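Local coordinates for protein cell division GTPase FtsZ, diverged (Clostridium botulinum C, PDB 3V3T) that is a divergent member of the tubulin/FtsZ family, to which cytoskeletal filament proteins such as FtsZ and TubZ belong, at residues N31-K39 against H47-P55. The protein carries 1 engineered substitution. Residues are numbered along the deposited sequence; the frame is centred on the assembly and turned at random.
Sequences NALFINTSK and HAKHTYHIP
Phe34 and Asn36 each bond segment 47-55 through both N and O, so four backbone hydrogen bonds join 31-39 to 47-55 in parallel. Phe34 N donates to His50 O (2.9 Å), and Phe34 O accepts from Tyr52 N (2.7 Å). Asn36 N reaches Tyr52 O at 3.2 Å and Ile54 N reaches Asn36 O at 2.8 Å. Toward the start of 31-39 the direct bonds give way to water: one molecule donates to Ala32 O and accepts from His50 N. Strands 31-36 and 51-53 flank helix 39-43 in a beta-alpha-beta unit of the Rossmann-like GTPase domain; strand 51-53 is the sheet's outermost strand on this side, and strand 7-11 pairs with the other edge of 31-36. Apolar contacts lie on both faces. On one, Leu33 CD1 rests near Tyr52 CB, and Ile35 CG2 meets Ile54 CD1 at 4.0 Å; helix 75-85 packs over Leu33 and Tyr52. On the other, Phe34 CD2 touches Ala48 CB at 3.6 Å, while Val20 and Leu24 of helix 14-26 also touch this phenylalanine. At the turn into helix 39-43, Asn36 OD1 accepts from Ser38 N in an Asx turn, and Ser38 OG caps Asp41 N. His53 has its CG trans to the backbone N (chi1 -177°), which turns the ring edge toward Ser38 C and Lys39 N; CD2 lies 3.6 Å from Lys39 CB.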
loop_
_atom_site.group_PDB
_atom_site.type_symbol
_atom_site.label_atom_id
_atom_site.label_comp_id
_atom_site.label_asym_id
_atom_site.label_seq_id
_atom_site.Cartn_x
_atom_site.Cartn_y
_atom_site.Cartn_z
ATOM N N ASN A 31 10.848 -7.692 -6.541
ATOM C CA ASN A 31 11.941 -7.900 -5.598
ATOM C C ASN A 31 11.487 -7.581 -4.175
ATOM O O ASN A 31 10.585 -6.763 -3.975
ATOM C CB ASN A 31 13.117 -6.998 -5.949
ATOM C CG ASN A 31 13.547 -7.125 -7.397
ATOM O OD1 ASN A 31 14.097 -8.148 -7.811
ATOM N ND2 ASN A 31 13.317 -6.073 -8.170
ATOM N N ALA A 32 12.130 -8.198 -3.186
ATOM C CA ALA A 32 11.691 -8.060 -1.805
ATOM C C ALA A 32 12.818 -8.383 -0.843
ATOM O O ALA A 32 13.574 -9.321 -1.054
ATOM C CB ALA A 32 10.474 -8.982 -1.521
ATOM N N LEU A 33 12.913 -7.593 0.219
ATOM C CA LEU A 33 13.792 -7.881 1.340
ATOM C C LEU A 33 12.914 -7.908 2.576
ATOM O O LEU A 33 12.432 -6.866 3.030
ATOM C CB LEU A 33 14.847 -6.787 1.493
ATOM C CG LEU A 33 15.770 -6.980 2.703
ATOM C CD1 LEU A 33 16.675 -8.190 2.509
ATOM C CD2 LEU A 33 16.615 -5.741 2.955
ATOM N N PHE A 34 12.662 -9.094 3.112
ATOM C CA PHE A 34 11.795 -9.176 4.283
ATOM C C PHE A 34 12.586 -8.857 5.540
ATOM O O PHE A 34 13.628 -9.452 5.799
ATOM C CB PHE A 34 11.168 -10.547 4.398
ATOM C CG PHE A 34 10.254 -10.902 3.254
ATOM C CD1 PHE A 34 8.880 -10.961 3.439
ATOM C CD2 PHE A 34 10.769 -11.220 2.014
ATOM C CE1 PHE A 34 8.046 -11.319 2.403
ATOM C CE2 PHE A 34 9.946 -11.578 0.976
ATOM C CZ PHE A 34 8.578 -11.623 1.166
ATOM N N ILE A 35 12.083 -7.911 6.316
ATOM C CA ILE A 35 12.791 -7.439 7.489
ATOM C C ILE A 35 11.955 -7.733 8.714
ATOM O O ILE A 35 10.744 -7.485 8.717
ATOM C CB ILE A 35 13.027 -5.922 7.385
ATOM C CG1 ILE A 35 14.003 -5.621 6.244
ATOM C CG2 ILE A 35 13.529 -5.358 8.700
ATOM C CD1 ILE A 35 13.703 -4.312 5.499
ATOM N N ASN A 36 12.587 -8.266 9.757
ATOM C CA ASN A 36 11.842 -8.649 10.951
ATOM C C ASN A 36 12.730 -8.864 12.184
ATOM O O ASN A 36 13.891 -9.255 12.069
ATOM C CB ASN A 36 11.035 -9.923 10.658
ATOM C CG ASN A 36 9.748 -10.018 11.474
ATOM O OD1 ASN A 36 9.658 -9.516 12.597
ATOM N ND2 ASN A 36 8.742 -10.670 10.903
ATOM N N THR A 37 12.167 -8.604 13.360
ATOM C CA THR A 37 12.799 -8.975 14.621
ATOM C C THR A 37 12.640 -10.474 14.896
ATOM O O THR A 37 13.447 -11.066 15.601
ATOM C CB THR A 37 12.224 -8.171 15.805
ATOM O OG1 THR A 37 10.791 -8.181 15.744
ATOM C CG2 THR A 37 12.702 -6.732 15.748
ATOM N N SER A 38 11.607 -11.085 14.325
ATOM C CA SER A 38 11.315 -12.496 14.585
ATOM C C SER A 38 11.895 -13.432 13.530
ATOM O O SER A 38 11.529 -13.350 12.354
ATOM C CB SER A 38 9.802 -12.714 14.666
ATOM O OG SER A 38 9.468 -14.074 14.432
ATOM N N LYS A 39 12.776 -14.336 13.952
ATOM C CA LYS A 39 13.372 -15.296 13.032
ATOM C C LYS A 39 12.346 -16.337 12.583
ATOM O O LYS A 39 12.292 -16.709 11.403
ATOM C CB LYS A 39 14.595 -15.974 13.659
ATOM C CG LYS A 39 15.462 -16.711 12.646
ATOM C CD LYS A 39 15.763 -15.823 11.439
ATOM C CE LYS A 39 16.342 -16.617 10.268
ATOM N NZ LYS A 39 16.394 -15.819 8.999
ATOM N N HIS A 47 7.966 -17.569 0.144
ATOM C CA HIS A 47 8.562 -17.095 -1.102
ATOM C C HIS A 47 9.639 -16.028 -0.898
ATOM O O HIS A 47 9.819 -15.135 -1.732
ATOM C CB HIS A 47 7.463 -16.523 -2.010
ATOM C CG HIS A 47 6.295 -17.439 -2.202
ATOM N ND1 HIS A 47 6.425 -18.720 -2.699
ATOM C CD2 HIS A 47 4.973 -17.259 -1.976
ATOM C CE1 HIS A 47 5.236 -19.289 -2.762
ATOM N NE2 HIS A 47 4.336 -18.422 -2.332
ATOM N N ALA A 48 10.352 -16.097 0.211
ATOM C CA ALA A 48 11.337 -15.072 0.502
ATOM C C ALA A 48 12.720 -15.467 -0.010
ATOM O O ALA A 48 13.341 -16.395 0.510
ATOM C CB ALA A 48 11.377 -14.790 1.999
ATOM N N LYS A 49 13.198 -14.766 -1.032
ATOM C CA LYS A 49 14.552 -14.982 -1.532
ATOM C C LYS A 49 15.568 -14.222 -0.680
ATOM O O LYS A 49 16.719 -14.633 -0.574
ATOM C CB LYS A 49 14.685 -14.561 -3.005
ATOM C CG LYS A 49 13.994 -15.483 -4.013
ATOM C CD LYS A 49 14.735 -15.477 -5.356
ATOM C CE LYS A 49 13.819 -15.829 -6.525
ATOM N NZ LYS A 49 12.985 -14.655 -6.927
ATOM N N HIS A 50 15.143 -13.111 -0.078
ATOM C CA HIS A 50 16.043 -12.298 0.740
ATOM C C HIS A 50 15.399 -11.854 2.048
ATOM O O HIS A 50 14.308 -11.295 2.054
ATOM C CB HIS A 50 16.513 -11.085 -0.055
ATOM C CG HIS A 50 17.010 -11.431 -1.420
ATOM N ND1 HIS A 50 16.234 -11.293 -2.550
ATOM C CD2 HIS A 50 18.193 -11.944 -1.833
ATOM C CE1 HIS A 50 16.923 -11.693 -3.605
ATOM N NE2 HIS A 50 18.114 -12.093 -3.197
ATOM N N THR A 51 16.086 -12.107 3.154
ATOM C CA THR A 51 15.595 -11.734 4.473
ATOM C C THR A 51 16.667 -11.003 5.269
ATOM O O THR A 51 17.865 -11.163 5.028
ATOM C CB THR A 51 15.164 -12.971 5.283
ATOM O OG1 THR A 51 16.275 -13.858 5.429
ATOM C CG2 THR A 51 14.054 -13.704 4.583
ATOM N N TYR A 52 16.227 -10.189 6.218
ATOM C CA TYR A 52 17.142 -9.544 7.140
ATOM C C TYR A 52 16.573 -9.588 8.543
ATOM O O TYR A 52 15.580 -8.919 8.851
ATOM C CB TYR A 52 17.407 -8.093 6.739
ATOM C CG TYR A 52 18.404 -7.410 7.656
ATOM C CD1 TYR A 52 19.772 -7.587 7.480
ATOM C CD2 TYR A 52 17.979 -6.610 8.705
ATOM C CE1 TYR A 52 20.684 -6.975 8.318
ATOM C CE2 TYR A 52 18.880 -5.996 9.544
ATOM C CZ TYR A 52 20.229 -6.178 9.347
ATOM O OH TYR A 52 21.127 -5.564 10.189
ATOM N N HIS A 53 17.214 -10.378 9.394
ATOM C CA HIS A 53 16.801 -10.523 10.779
ATOM C C HIS A 53 17.438 -9.435 11.618
ATOM O O HIS A 53 18.649 -9.233 11.560
ATOM C CB HIS A 53 17.232 -11.890 11.313
ATOM C CG HIS A 53 16.793 -12.156 12.718
ATOM N ND1 HIS A 53 17.641 -12.049 13.798
ATOM C CD2 HIS A 53 15.592 -12.531 13.221
ATOM C CE1 HIS A 53 16.984 -12.347 14.906
ATOM N NE2 HIS A 53 15.738 -12.643 14.582
ATOM N N ILE A 54 16.631 -8.729 12.402
ATOM C CA ILE A 54 17.192 -7.774 13.347
ATOM C C ILE A 54 17.525 -8.427 14.696
ATOM O O ILE A 54 16.642 -8.945 15.382
ATOM C CB ILE A 54 16.269 -6.582 13.555
ATOM C CG1 ILE A 54 15.993 -5.900 12.214
ATOM C CG2 ILE A 54 16.894 -5.613 14.551
ATOM C CD1 ILE A 54 15.032 -4.774 12.311
ATOM N N PRO A 55 18.810 -8.395 15.079
ATOM C CA PRO A 55 19.301 -9.015 16.317
ATOM C C PRO A 55 18.440 -8.686 17.538
ATOM O O PRO A 55 18.581 -9.366 18.561
ATOM C CB PRO A 55 20.694 -8.408 16.471
ATOM C CG PRO A 55 21.130 -8.135 15.072
ATOM C CD PRO A 55 19.889 -7.717 14.337
HETATM O O HOH W 1 13.274 -10.894 -4.140
HETATM O O HOH W 2 12.584 -11.783 -1.325
#